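Local coordinates for molinate hydrolase (Gulosibacter molinativorax, PDB 4UB9), which hydrolyses the thiocarbamate herbicide molinate and is a zinc-binding member of the amidohydrolase family, at residues W88-L93 / T459-L464; G111-A116 / D378-E383; I132-G137 / R472-H477; E271-G276 / A429-D434; T291-E294 / L299-H302. All blocks are in the same frame, centred on the assembly; numbering follows the deposited sequence.

In chain order come 88-93, 111-116 and 132-137, then 271-276, 291-294 and 299-302, and last 378-383, 429-434, 459-464 and 472-477. Contacts 1 and 3 are neighbours, with centres 12 Å apart; they reach the same mixed sheet and meet directly through Leu93, Leu464, Gly136, Gly137 and Phe476. Contacts 4 and 5 form a second pair, 15 Å apart between centres, joined by Tyr430 and Ala429 packing on Leu299. Contact 2 is more remote, its centre 24 Å or more from every other, at a face met by a second subunit. Late segments thus return to pack on early and middle ones, and 429-434 lies beside the strand that leads to the zinc ligand His302.

Contact 1 of 5, residues W88-L93 / T459-L464; sequences WILPGL and TNMRTL
Met461 reaches out of the 3-10 segment 459-462 to meet two leucines of strand 88-95, Leu90 and Leu93, and its side chain carries the whole contact. At CB the bond runs neither at the strand nor away from it, and both CB and CG still stand back from the leucines. A turn at chi2 (-65°) and another at chi3 (-62°) fold the chain over, and that double bend brings its end across. SD is the first atom to arrive, 3.9 Å from Leu90 CD2. The terminal methyl CE goes further: it lies 3.9 Å from Leu90 CD2 and sits before the fork of Leu93, 3.8 Å from Leu93 CD1 and 3.8 Å from Leu93 CD2. The methionine thus crosses both leucines at a slant, using one branch of Leu90 and both of Leu93. Phe402 of helix 400-410 and Pro454 also pack on Met461, while Leu90 is paired through its backbone with Val448 of the adjacent antiparallel strand 447-450.

Polar bonds of the turn do not involve the strand. Asn460 O takes Thr463 OG1 at 2.7 Å, in the carbonyl plane, and the backbone N of Thr463 as well, at 3.0 Å. Asn460 ND2 bonds Asp453 O, Thr463 OG1 also meets Gln452 N, and Arg462 pairs with Glu399. What joins the two segments is dispersion alone, thioether and methyl against methyl, in a buried spot between strand 88-95 and the 3-10 segment, with no directional bond to fix the angle of meeting.

Contact 2 of 5, residues G111-A116 / D378-E383; sequences GIEYLA and DPDILE
Tyr114 turns the rim of its ring to Asp378, and the two flat groups stand almost square, with ring and carboxylate planes 87° apart. Asp378 OD2 lies at the ring edge, in its plane, 3.9 Å from Tyr114 CD1, so a slightly positive aromatic C-H faces a carboxylate oxygen. The two side chains run antiparallel alongside one another; the tyrosine OH hydrogen-bonds Asp102 N. Next to this pair Glu113 of helix 111-118 slants across Asp380. Glu113 CG lies between the backbone N and the carbonyl carbon (chi1 60°), and the extended chain beyond it carries OE1 to 4.1 Å from Asp380 CB and 4.3 Å from Asp380 OD2.

Asp378 also serves its own segment. As N-cap of helix 379-383 it accepts from Asp380 N at OD1, 2.9 Å away, on the anti side and 27° out of the carboxylate plane. Arg490 forms salt bridges to both Asp378 OD2 and Asp380 OD2. From the second subunit, Ser197 hydrogen-bonds Glu113 OE1 and Arg203 pairs with Asp380 OD1, which also meets Tyr488 OH. Were Asp378 replaced by an alanine, Asp380 N would probably lose its OD1 acceptor and Arg490 one of its two carboxylates.

Three acids buried this close are likely to raise one another's pKa, an effect the arginines probably offset; the aspartates probably rely on Arg490 and on Arg203 of the second subunit, while Glu113 is met by Ser197 of that subunit.

Contact 3 of 5, residues I132-G137 / R472-H477; sequences IALRGG and REIDFH
Arg135 and Phe476 bring the two backbones within 4.8 Å between their CA atoms, and here the contact is tight. Phe476 O rests 3.2 Å from Arg135 CG, on the aliphatic part of the arginine. In return Phe476 CD2 lies 3.5 Å from Arg135 O, the carbonyl standing oblique to the ring. Phe476 can meet it because its CG lies between the backbone N and the carbonyl carbon (chi1 64°), while its ring also packs on Leu464 and Val467 of strand 464-469.

A little further in, Leu134 and Ile474 reach toward each other tip to tip, with Leu134 CD2 4.1 Å from Ile474 CG2; this is a looser touch, and Val467 packs against both residues.

The outer side is different. Beyond CG the arginine bends at chi2 and chi3 toward the chain just after His477, where NH2 gives a hydrogen bond to Leu479 O. Asp475 and His477 are exposed, the imidazole lying against one face of the Phe476 ring. Behind the contact helix 122-135 ends in a Schellman motif, with Gly137 at positive phi and its N bonded to Leu134 O.

Chemically, then, the helix end meets the returning chain by apolar packing of Leu134 on Ile474 inside and by the C-H to carbonyl approaches of Arg135 and Phe476 toward the rim, where the guanidinium is bonded by NH2 to a backbone oxygen.

Contact 4 of 5, residues E271-G276 / A429-D434; sequences EVRRAG and AYRKFD
Two helix ends, each closed by a Schellman motif, come near each other here: Gly276 ends helix 262-275 and Arg431 ends helix 424-429, both at positive phi. Arg431 points its CB at the other segment, and a bend at chi3 (-60°) sets the guanidinium near the exposed carbonyl. Arg431 NH2 stands 3.4 Å from Gly276 O, and the glycine carbonyl lies at the edge of the guanidinium, near its plane. Gly276 N is bonded back to Arg273 O at 2.8 Å, part of the Schellman closure.

Arg273 comes round from the last turn to the same place. Its CB points away, but the chain curls back until NH1 is 4.4 Å from Arg431 NH1, at the edge of that guanidinium. The two cations share an anion: Asp298, just before strand 299-301, takes Arg273 NH1 at OD2 and Arg431 NH1 at OD1. Arg273 NH2 also hydrogen-bonds Asp296 O. Further back on the helix, Arg274 NH1 makes a salt bridge of 3.1 Å with Glu271 OE2, an oxygen also held by Arg225.

The area buried between the segments is small, and the exposed glycine and Arg431 leave the contact at the surface. Its coherence is electrostatic: one aspartate links two arginines, and the partly negative carbonyl end of the helix probably favours the guanidinium set against it.

Contact 5 of 5, residues T291-E294 / L299-H302; sequences TAIE and LMIH
Met300 lays its thioether over the helix turn of Ala292 and Ile293, with SD 3.8 Å from Ala292 CB and 3.8 Å from Ile293 CG1. Its CG is also near, 4.1 Å from Ala292 CB. The chain runs straight from the strand as far as sulfur and then turns at chi3 (-69°), which carries CE along to 4.1 Å from Ile293 CG1. Met300 and Ile293 cross at about a right angle, the isoleucine meeting both sulfur and methyl with one atom, while the small alanine lets the methionine close to the helix. Shortening Met300 to an alanine would remove SD and CE and is likely to open a gap beside Ile293 CG1 and Ala292 CB. Leu319 of helix 313-322 packs on both Met300 and Ile293, completing an apolar layer between helix and sheet.

The strand's other residues serve different neighbours. Leu299 and Ile301 both pack on Leu280, and Tyr430 packs on Leu299. At the strand's end His302 binds the zinc ion through NE2, as does His282 through ND1, and His302 N is hydrogen-bonded to Glu327 OE2.

Strand 279-282, helix 286-294 and strand 299-301 make a beta-alpha-beta crossover between parallel neighbours. Helix packed outside, metal ligands at the strand ends: this is the arrangement of the TIM-barrel amidohydrolases, with Met300 in the helix-facing layer, its side chain about 11 Å from the zinc ion.

Contact 1 of 5, residues W88-L93 / T459-L464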
# COMPACT_ATOMS: atom_id res chain seq x y z
N TRP A 88 18.30 -30.98 -40.78
CA TRP A 88 17.78 -29.77 -41.37
C TRP A 88 18.68 -28.58 -41.08
O TRP A 88 19.15 -28.39 -39.99
CB TRP A 88 16.36 -29.53 -40.92
CG TRP A 88 15.40 -30.45 -41.57
CD1 TRP A 88 14.55 -30.16 -42.60
CD2 TRP A 88 15.17 -31.82 -41.25
NE1 TRP A 88 13.80 -31.27 -42.94
CE2 TRP A 88 14.16 -32.30 -42.11
CE3 TRP A 88 15.71 -32.69 -40.30
CZ2 TRP A 88 13.69 -33.61 -42.07
CZ3 TRP A 88 15.24 -34.00 -40.25
CH2 TRP A 88 14.24 -34.45 -41.14
N ILE A 89 18.92 -27.81 -42.12
CA ILE A 89 19.76 -26.63 -42.06
C ILE A 89 18.91 -25.36 -42.19
O ILE A 89 18.27 -25.13 -43.23
CB ILE A 89 20.79 -26.61 -43.19
CG1 ILE A 89 21.67 -27.86 -43.13
CG2 ILE A 89 21.66 -25.36 -43.07
CD1 ILE A 89 22.53 -28.07 -44.36
N LEU A 90 18.94 -24.54 -41.14
CA LEU A 90 18.20 -23.26 -41.08
C LEU A 90 19.14 -22.08 -40.93
O LEU A 90 20.31 -22.27 -40.54
CB LEU A 90 17.21 -23.25 -39.95
CG LEU A 90 15.89 -23.98 -40.16
CD1 LEU A 90 16.08 -25.50 -40.28
CD2 LEU A 90 14.92 -23.67 -39.03
N PRO A 91 18.64 -20.84 -41.20
CA PRO A 91 19.49 -19.70 -40.95
C PRO A 91 19.61 -19.53 -39.47
O PRO A 91 18.79 -20.03 -38.73
CB PRO A 91 18.72 -18.53 -41.56
CG PRO A 91 17.57 -19.12 -42.30
CD PRO A 91 17.32 -20.44 -41.69
N GLY A 92 20.63 -18.80 -39.06
CA GLY A 92 20.69 -18.35 -37.66
C GLY A 92 19.35 -17.72 -37.25
O GLY A 92 18.78 -16.89 -37.98
N LEU A 93 18.82 -18.15 -36.12
CA LEU A 93 17.54 -17.65 -35.67
C LEU A 93 17.67 -16.20 -35.20
O LEU A 93 18.75 -15.74 -34.77
CB LEU A 93 16.91 -18.53 -34.59
CG LEU A 93 16.73 -20.00 -35.02
CD1 LEU A 93 16.13 -20.84 -33.91
CD2 LEU A 93 15.89 -20.14 -36.26
N THR A 459 7.50 -27.78 -32.80
CA THR A 459 8.29 -28.09 -31.58
C THR A 459 9.68 -28.71 -31.90
O THR A 459 10.59 -28.67 -31.07
CB THR A 459 7.57 -29.04 -30.59
OG1 THR A 459 7.45 -30.34 -31.17
CG2 THR A 459 6.19 -28.53 -30.26
N ASN A 460 9.84 -29.29 -33.09
CA ASN A 460 11.17 -29.76 -33.54
C ASN A 460 12.21 -28.68 -33.72
O ASN A 460 13.41 -28.95 -33.91
CB ASN A 460 11.08 -30.56 -34.84
CG ASN A 460 10.45 -31.92 -34.63
OD1 ASN A 460 10.64 -32.55 -33.61
ND2 ASN A 460 9.70 -32.37 -35.62
N MET A 461 11.76 -27.44 -33.65
CA MET A 461 12.71 -26.31 -33.62
C MET A 461 13.69 -26.43 -32.45
O MET A 461 14.82 -25.93 -32.51
CB MET A 461 11.96 -24.97 -33.53
CG MET A 461 11.21 -24.56 -34.79
SD MET A 461 12.31 -24.24 -36.17
CE MET A 461 13.32 -22.88 -35.57
N ARG A 462 13.24 -27.12 -31.41
CA ARG A 462 14.09 -27.33 -30.24
C ARG A 462 15.23 -28.33 -30.46
O ARG A 462 16.09 -28.42 -29.64
CB ARG A 462 13.26 -27.80 -29.06
CG ARG A 462 12.32 -26.74 -28.53
CD ARG A 462 11.31 -27.36 -27.56
NE ARG A 462 10.37 -26.39 -26.98
CZ ARG A 462 10.63 -25.57 -25.96
NH1 ARG A 462 11.82 -25.56 -25.39
NH2 ARG A 462 9.70 -24.75 -25.50
N THR A 463 15.20 -29.08 -31.55
CA THR A 463 16.12 -30.24 -31.71
C THR A 463 17.48 -29.80 -32.25
O THR A 463 18.07 -30.47 -33.10
CB THR A 463 15.53 -31.35 -32.61
OG1 THR A 463 15.39 -30.84 -33.95
CG2 THR A 463 14.19 -31.80 -32.09
N LEU A 464 18.01 -28.73 -31.67
CA LEU A 464 19.31 -28.18 -32.10
C LEU A 464 20.49 -29.11 -31.91
O LEU A 464 20.72 -29.57 -30.83
CB LEU A 464 19.66 -26.92 -31.32
CG LEU A 464 18.95 -25.64 -31.72
CD1 LEU A 464 19.16 -24.61 -30.62
CD2 LEU A 464 19.50 -25.15 -33.04

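Contact 2 of 5, residues G111-A116 / D378-E383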
# COMPACT_ATOMS: atom_id res chain seq x y z
N GLY A 111 12.96 -6.16 -9.27
CA GLY A 111 13.77 -5.06 -9.84
C GLY A 111 14.88 -4.59 -8.91
O GLY A 111 16.03 -4.39 -9.33
N ILE A 112 14.55 -4.42 -7.64
CA ILE A 112 15.51 -3.87 -6.71
C ILE A 112 16.66 -4.84 -6.54
O ILE A 112 17.82 -4.46 -6.71
CB ILE A 112 14.92 -3.58 -5.35
CG1 ILE A 112 13.84 -2.50 -5.45
CG2 ILE A 112 16.01 -3.06 -4.41
CD1 ILE A 112 13.00 -2.39 -4.20
N GLU A 113 16.33 -6.07 -6.18
CA GLU A 113 17.33 -7.08 -5.84
C GLU A 113 18.23 -7.37 -7.02
O GLU A 113 19.45 -7.41 -6.90
CB GLU A 113 16.73 -8.37 -5.29
CG GLU A 113 15.77 -9.10 -6.22
CD GLU A 113 14.81 -10.03 -5.49
OE1 GLU A 113 15.15 -11.24 -5.30
OE2 GLU A 113 13.69 -9.59 -5.15
N TYR A 114 17.64 -7.46 -8.19
CA TYR A 114 18.42 -7.71 -9.41
C TYR A 114 19.37 -6.55 -9.75
O TYR A 114 20.56 -6.74 -10.00
CB TYR A 114 17.44 -7.92 -10.53
CG TYR A 114 17.93 -8.11 -11.95
CD1 TYR A 114 18.41 -9.35 -12.41
CD2 TYR A 114 17.79 -7.11 -12.88
CE1 TYR A 114 18.77 -9.55 -13.73
CE2 TYR A 114 18.13 -7.30 -14.23
CZ TYR A 114 18.64 -8.51 -14.63
OH TYR A 114 18.97 -8.68 -15.95
N LEU A 115 18.86 -5.33 -9.76
CA LEU A 115 19.73 -4.21 -10.15
C LEU A 115 20.81 -3.92 -9.11
O LEU A 115 21.90 -3.46 -9.46
CB LEU A 115 18.91 -2.95 -10.45
CG LEU A 115 18.06 -3.09 -11.74
CD1 LEU A 115 17.09 -1.93 -11.91
CD2 LEU A 115 18.94 -3.19 -12.95
N ALA A 116 20.49 -4.15 -7.85
CA ALA A 116 21.48 -3.91 -6.81
C ALA A 116 22.54 -4.99 -6.86
O ALA A 116 23.74 -4.75 -6.69
CB ALA A 116 20.84 -3.84 -5.45
N ASP A 378 15.92 -13.57 -13.21
CA ASP A 378 16.71 -13.93 -12.03
C ASP A 378 16.21 -15.25 -11.45
O ASP A 378 15.00 -15.42 -11.24
CB ASP A 378 16.62 -12.83 -10.97
CG ASP A 378 17.63 -13.00 -9.86
OD1 ASP A 378 17.34 -13.75 -8.90
OD2 ASP A 378 18.70 -12.37 -9.92
N PRO A 379 17.13 -16.15 -11.11
CA PRO A 379 16.72 -17.47 -10.56
C PRO A 379 15.96 -17.42 -9.28
O PRO A 379 15.08 -18.23 -9.07
CB PRO A 379 18.02 -18.19 -10.35
CG PRO A 379 19.09 -17.15 -10.41
CD PRO A 379 18.58 -16.06 -11.30
N ASP A 380 16.19 -16.42 -8.45
CA ASP A 380 15.33 -16.27 -7.25
C ASP A 380 13.88 -16.02 -7.61
O ASP A 380 12.96 -16.46 -6.91
CB ASP A 380 15.80 -15.15 -6.31
CG ASP A 380 16.93 -15.56 -5.43
OD1 ASP A 380 17.09 -16.76 -5.11
OD2 ASP A 380 17.67 -14.65 -5.00
N ILE A 381 13.66 -15.29 -8.70
CA ILE A 381 12.29 -15.00 -9.17
C ILE A 381 11.67 -16.20 -9.87
O ILE A 381 10.49 -16.49 -9.71
CB ILE A 381 12.27 -13.79 -10.12
CG1 ILE A 381 12.64 -12.51 -9.36
CG2 ILE A 381 10.92 -13.61 -10.83
CD1 ILE A 381 11.48 -11.95 -8.56
N LEU A 382 12.46 -16.88 -10.68
CA LEU A 382 12.00 -18.16 -11.29
C LEU A 382 11.61 -19.17 -10.22
O LEU A 382 10.60 -19.87 -10.31
CB LEU A 382 13.07 -18.77 -12.16
CG LEU A 382 13.39 -18.00 -13.44
CD1 LEU A 382 14.53 -18.68 -14.19
CD2 LEU A 382 12.17 -17.87 -14.33
N GLU A 383 12.45 -19.23 -9.20
CA GLU A 383 12.28 -20.17 -8.11
C GLU A 383 10.92 -19.99 -7.40
O GLU A 383 10.41 -20.91 -6.82
CB GLU A 383 13.45 -19.98 -7.11
CG GLU A 383 13.57 -21.07 -6.08
CD GLU A 383 13.94 -22.43 -6.70
OE1 GLU A 383 14.70 -22.48 -7.69
OE2 GLU A 383 13.40 -23.45 -6.22

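Contact 3 of 5, residues I132-G137 / R472-H477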
# COMPACT_ATOMS: atom_id res chain seq x y z
N ILE A 132 22.82 -16.77 -23.69
CA ILE A 132 21.67 -17.63 -23.50
C ILE A 132 20.75 -17.65 -24.72
O ILE A 132 20.16 -18.66 -25.05
CB ILE A 132 20.91 -17.23 -22.25
CG1 ILE A 132 21.74 -17.63 -21.04
CG2 ILE A 132 19.54 -17.90 -22.20
CD1 ILE A 132 21.14 -17.21 -19.72
N ALA A 133 20.66 -16.54 -25.42
CA ALA A 133 19.90 -16.51 -26.67
C ALA A 133 20.60 -17.40 -27.70
O ALA A 133 19.96 -18.23 -28.34
CB ALA A 133 19.76 -15.10 -27.19
N LEU A 134 21.91 -17.22 -27.79
CA LEU A 134 22.77 -17.99 -28.69
C LEU A 134 22.67 -19.51 -28.43
O LEU A 134 22.56 -20.32 -29.36
CB LEU A 134 24.20 -17.55 -28.56
CG LEU A 134 25.18 -18.13 -29.58
CD1 LEU A 134 24.73 -17.93 -31.01
CD2 LEU A 134 26.57 -17.53 -29.40
N ARG A 135 22.61 -19.87 -27.16
CA ARG A 135 22.37 -21.26 -26.74
C ARG A 135 21.08 -21.85 -27.30
O ARG A 135 21.01 -23.02 -27.59
CB ARG A 135 22.29 -21.36 -25.25
CG ARG A 135 22.39 -22.77 -24.73
CD ARG A 135 21.48 -23.00 -23.56
NE ARG A 135 22.12 -22.63 -22.32
CZ ARG A 135 21.52 -22.09 -21.25
NH1 ARG A 135 20.24 -21.72 -21.26
NH2 ARG A 135 22.22 -21.86 -20.15
N GLY A 136 20.07 -21.02 -27.48
CA GLY A 136 18.84 -21.44 -28.17
C GLY A 136 18.86 -21.26 -29.69
O GLY A 136 17.82 -21.30 -30.35
N GLY A 137 20.03 -21.04 -30.26
CA GLY A 137 20.17 -20.94 -31.72
C GLY A 137 19.95 -19.54 -32.32
O GLY A 137 19.92 -19.36 -33.54
N ARG A 472 31.68 -19.81 -37.51
CA ARG A 472 32.37 -20.33 -36.34
C ARG A 472 31.39 -21.14 -35.55
O ARG A 472 30.31 -20.68 -35.22
CB ARG A 472 32.85 -19.17 -35.52
CG ARG A 472 33.56 -19.55 -34.24
CD ARG A 472 34.03 -18.28 -33.56
NE ARG A 472 33.47 -18.28 -32.23
CZ ARG A 472 32.48 -17.51 -31.80
NH1 ARG A 472 31.93 -16.59 -32.55
NH2 ARG A 472 32.08 -17.66 -30.56
N GLU A 473 31.71 -22.40 -35.35
CA GLU A 473 30.81 -23.27 -34.61
C GLU A 473 30.91 -22.93 -33.15
O GLU A 473 31.97 -22.68 -32.62
CB GLU A 473 31.09 -24.76 -34.84
CG GLU A 473 30.04 -25.67 -34.16
CD GLU A 473 30.12 -27.16 -34.54
OE1 GLU A 473 31.11 -27.58 -35.21
OE2 GLU A 473 29.15 -27.89 -34.20
N ILE A 474 29.78 -23.02 -32.49
CA ILE A 474 29.66 -22.64 -31.11
C ILE A 474 29.46 -23.87 -30.24
O ILE A 474 28.58 -24.69 -30.51
CB ILE A 474 28.41 -21.72 -30.92
CG1 ILE A 474 28.44 -20.52 -31.87
CG2 ILE A 474 28.29 -21.25 -29.47
CD1 ILE A 474 29.66 -19.63 -31.75
N ASP A 475 30.20 -23.93 -29.14
CA ASP A 475 29.89 -24.93 -28.07
C ASP A 475 28.67 -24.47 -27.25
O ASP A 475 28.78 -23.99 -26.12
CB ASP A 475 31.09 -25.21 -27.15
CG ASP A 475 30.77 -26.22 -26.08
OD1 ASP A 475 29.70 -26.90 -26.15
OD2 ASP A 475 31.56 -26.29 -25.11
N PHE A 476 27.50 -24.63 -27.85
CA PHE A 476 26.32 -23.92 -27.34
C PHE A 476 25.87 -24.46 -25.99
O PHE A 476 25.42 -23.69 -25.14
CB PHE A 476 25.18 -23.80 -28.36
CG PHE A 476 24.58 -25.08 -28.78
CD1 PHE A 476 25.17 -25.83 -29.79
CD2 PHE A 476 23.38 -25.51 -28.25
CE1 PHE A 476 24.61 -27.02 -30.20
CE2 PHE A 476 22.80 -26.69 -28.66
CZ PHE A 476 23.41 -27.45 -29.63
N HIS A 477 26.12 -25.73 -25.76
CA HIS A 477 25.80 -26.31 -24.45
C HIS A 477 26.69 -25.81 -23.31
O HIS A 477 26.30 -25.88 -22.16
CB HIS A 477 25.82 -27.83 -24.51
CG HIS A 477 24.61 -28.40 -25.16
ND1 HIS A 477 24.66 -29.15 -26.32
CD2 HIS A 477 23.30 -28.27 -24.85
CE1 HIS A 477 23.44 -29.47 -26.69
NE2 HIS A 477 22.59 -28.95 -25.82

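Contact 4 of 5, residues E271-G276 / A429-D434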
# COMPACT_ATOMS: atom_id res chain seq x y z
N GLU A 271 12.64 13.23 -36.94
CA GLU A 271 14.07 13.10 -36.53
C GLU A 271 14.65 11.68 -36.68
O GLU A 271 15.86 11.50 -36.88
CB GLU A 271 14.29 13.63 -35.11
CG GLU A 271 14.13 15.13 -35.04
CD GLU A 271 15.22 15.88 -35.83
OE1 GLU A 271 16.34 15.36 -35.94
OE2 GLU A 271 14.94 16.98 -36.33
N VAL A 272 13.80 10.69 -36.47
CA VAL A 272 14.20 9.30 -36.62
C VAL A 272 14.47 9.04 -38.08
O VAL A 272 15.50 8.45 -38.43
CB VAL A 272 13.13 8.33 -36.12
CG1 VAL A 272 13.46 6.92 -36.52
CG2 VAL A 272 13.01 8.40 -34.59
N ARG A 273 13.55 9.49 -38.93
CA ARG A 273 13.71 9.39 -40.40
C ARG A 273 14.99 10.08 -40.84
O ARG A 273 15.84 9.48 -41.50
CB ARG A 273 12.58 10.03 -41.12
CG ARG A 273 11.37 9.16 -41.40
CD ARG A 273 11.37 7.82 -40.73
NE ARG A 273 10.02 7.25 -40.74
CZ ARG A 273 9.76 5.95 -40.77
NH1 ARG A 273 10.74 5.05 -40.81
NH2 ARG A 273 8.50 5.53 -40.78
N ARG A 274 15.18 11.30 -40.36
CA ARG A 274 16.40 12.06 -40.65
C ARG A 274 17.63 11.24 -40.28
O ARG A 274 18.63 11.22 -41.00
CB ARG A 274 16.38 13.41 -39.93
CG ARG A 274 17.68 14.24 -40.06
CD ARG A 274 17.84 15.45 -39.10
NE ARG A 274 17.81 16.71 -39.84
CZ ARG A 274 16.73 17.48 -39.96
NH1 ARG A 274 15.59 17.14 -39.38
NH2 ARG A 274 16.77 18.61 -40.68
N ALA A 275 17.61 10.61 -39.11
CA ALA A 275 18.79 9.85 -38.66
C ALA A 275 18.99 8.58 -39.49
O ALA A 275 19.98 7.89 -39.36
CB ALA A 275 18.70 9.52 -37.16
N GLY A 276 17.96 8.21 -40.23
CA GLY A 276 18.02 7.05 -41.13
C GLY A 276 18.05 5.67 -40.45
O GLY A 276 18.64 4.75 -40.97
N ALA A 429 12.29 -6.15 -41.44
CA ALA A 429 11.73 -5.05 -40.68
C ALA A 429 12.80 -4.08 -40.21
O ALA A 429 12.61 -2.85 -40.25
CB ALA A 429 10.94 -5.54 -39.49
N TYR A 430 13.90 -4.63 -39.75
CA TYR A 430 15.00 -3.85 -39.18
C TYR A 430 16.03 -3.43 -40.25
O TYR A 430 17.07 -2.82 -39.95
CB TYR A 430 15.66 -4.62 -38.05
CG TYR A 430 14.92 -4.67 -36.71
CD1 TYR A 430 14.95 -3.59 -35.83
CD2 TYR A 430 14.25 -5.81 -36.29
CE1 TYR A 430 14.30 -3.63 -34.62
CE2 TYR A 430 13.58 -5.85 -35.07
CZ TYR A 430 13.62 -4.77 -34.22
OH TYR A 430 13.00 -4.82 -33.01
N ARG A 431 15.74 -3.77 -41.49
CA ARG A 431 16.59 -3.38 -42.67
C ARG A 431 17.99 -3.97 -42.56
O ARG A 431 18.98 -3.30 -42.77
CB ARG A 431 16.56 -1.85 -42.88
CG ARG A 431 15.10 -1.36 -43.03
CD ARG A 431 14.91 -0.04 -43.77
NE ARG A 431 15.61 1.06 -43.10
CZ ARG A 431 15.06 2.09 -42.44
NH1 ARG A 431 13.74 2.25 -42.34
NH2 ARG A 431 15.87 2.98 -41.87
N LYS A 432 18.03 -5.24 -42.16
CA LYS A 432 19.27 -5.98 -42.03
C LYS A 432 19.26 -7.21 -42.91
O LYS A 432 20.17 -8.02 -42.83
CB LYS A 432 19.49 -6.47 -40.62
CG LYS A 432 19.62 -5.39 -39.56
CD LYS A 432 20.95 -4.70 -39.68
CE LYS A 432 21.02 -3.65 -38.62
NZ LYS A 432 22.34 -2.99 -38.72
N PHE A 433 18.28 -7.31 -43.78
CA PHE A 433 18.14 -8.52 -44.61
C PHE A 433 19.23 -8.69 -45.66
O PHE A 433 19.48 -9.79 -46.14
CB PHE A 433 16.77 -8.58 -45.28
CG PHE A 433 16.42 -9.93 -45.83
CD1 PHE A 433 16.42 -11.06 -45.01
CD2 PHE A 433 16.10 -10.09 -47.20
CE1 PHE A 433 16.10 -12.31 -45.53
CE2 PHE A 433 15.76 -11.34 -47.72
CZ PHE A 433 15.79 -12.45 -46.90
N ASP A 434 19.90 -7.61 -46.00
CA ASP A 434 21.10 -7.66 -46.85
C ASP A 434 22.23 -8.44 -46.17
O ASP A 434 23.07 -8.99 -46.85
CB ASP A 434 21.57 -6.25 -47.27
CG ASP A 434 21.83 -5.32 -46.07
OD1 ASP A 434 21.17 -5.46 -45.00
OD2 ASP A 434 22.69 -4.43 -46.19

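Contact 5 of 5, residues T291-E294 / L299-H302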
# COMPACT_ATOMS: atom_id res chain seq x y z
N THR A 291 -2.45 4.95 -35.42
CA THR A 291 -1.50 6.08 -35.49
C THR A 291 -0.14 5.60 -35.93
O THR A 291 0.55 6.26 -36.71
CB THR A 291 -1.43 6.79 -34.13
OG1 THR A 291 -2.69 7.45 -33.90
CG2 THR A 291 -0.33 7.79 -34.08
N ALA A 292 0.25 4.43 -35.44
CA ALA A 292 1.55 3.87 -35.82
C ALA A 292 1.59 3.52 -37.32
O ALA A 292 2.59 3.71 -38.02
CB ALA A 292 1.85 2.66 -34.99
N ILE A 293 0.51 2.95 -37.77
CA ILE A 293 0.37 2.57 -39.17
C ILE A 293 0.46 3.80 -40.08
O ILE A 293 1.16 3.82 -41.08
CB ILE A 293 -0.99 1.89 -39.39
CG1 ILE A 293 -0.95 0.47 -38.82
CG2 ILE A 293 -1.31 1.80 -40.87
CD1 ILE A 293 -2.31 -0.17 -38.68
N GLU A 294 -0.22 4.86 -39.66
CA GLU A 294 -0.23 6.10 -40.42
C GLU A 294 1.12 6.80 -40.46
O GLU A 294 1.32 7.67 -41.26
CB GLU A 294 -1.31 7.05 -39.89
CG GLU A 294 -2.73 6.65 -40.34
CD GLU A 294 -2.88 6.54 -41.86
OE1 GLU A 294 -2.41 7.45 -42.57
OE2 GLU A 294 -3.48 5.56 -42.35
N LEU A 299 8.46 -1.25 -37.66
CA LEU A 299 8.02 -2.38 -36.87
C LEU A 299 7.16 -1.91 -35.72
O LEU A 299 7.56 -1.07 -34.93
CB LEU A 299 9.22 -3.20 -36.38
CG LEU A 299 8.83 -4.45 -35.58
CD1 LEU A 299 8.06 -5.44 -36.44
CD2 LEU A 299 10.08 -5.11 -35.03
N MET A 300 6.01 -2.54 -35.60
CA MET A 300 5.06 -2.24 -34.54
C MET A 300 5.05 -3.33 -33.46
O MET A 300 4.55 -4.44 -33.65
CB MET A 300 3.68 -2.05 -35.17
CG MET A 300 3.68 -0.82 -36.06
SD MET A 300 2.16 -0.57 -36.97
CE MET A 300 2.28 -1.96 -38.09
N ILE A 301 5.58 -2.98 -32.29
CA ILE A 301 5.69 -3.92 -31.18
C ILE A 301 4.34 -4.17 -30.51
O ILE A 301 3.53 -3.26 -30.30
CB ILE A 301 6.71 -3.46 -30.16
CG1 ILE A 301 8.05 -3.16 -30.83
CG2 ILE A 301 6.92 -4.49 -29.07
CD1 ILE A 301 8.73 -4.34 -31.48
N HIS A 302 4.09 -5.44 -30.24
CA HIS A 302 2.81 -5.97 -29.69
C HIS A 302 1.59 -5.30 -30.27
O HIS A 302 0.76 -4.73 -29.59
CB HIS A 302 2.77 -6.13 -28.16
CG HIS A 302 3.21 -4.94 -27.39
ND1 HIS A 302 2.52 -3.75 -27.39
CD2 HIS A 302 4.22 -4.78 -26.51
CE1 HIS A 302 3.12 -2.89 -26.59
NE2 HIS A 302 4.16 -3.49 -26.04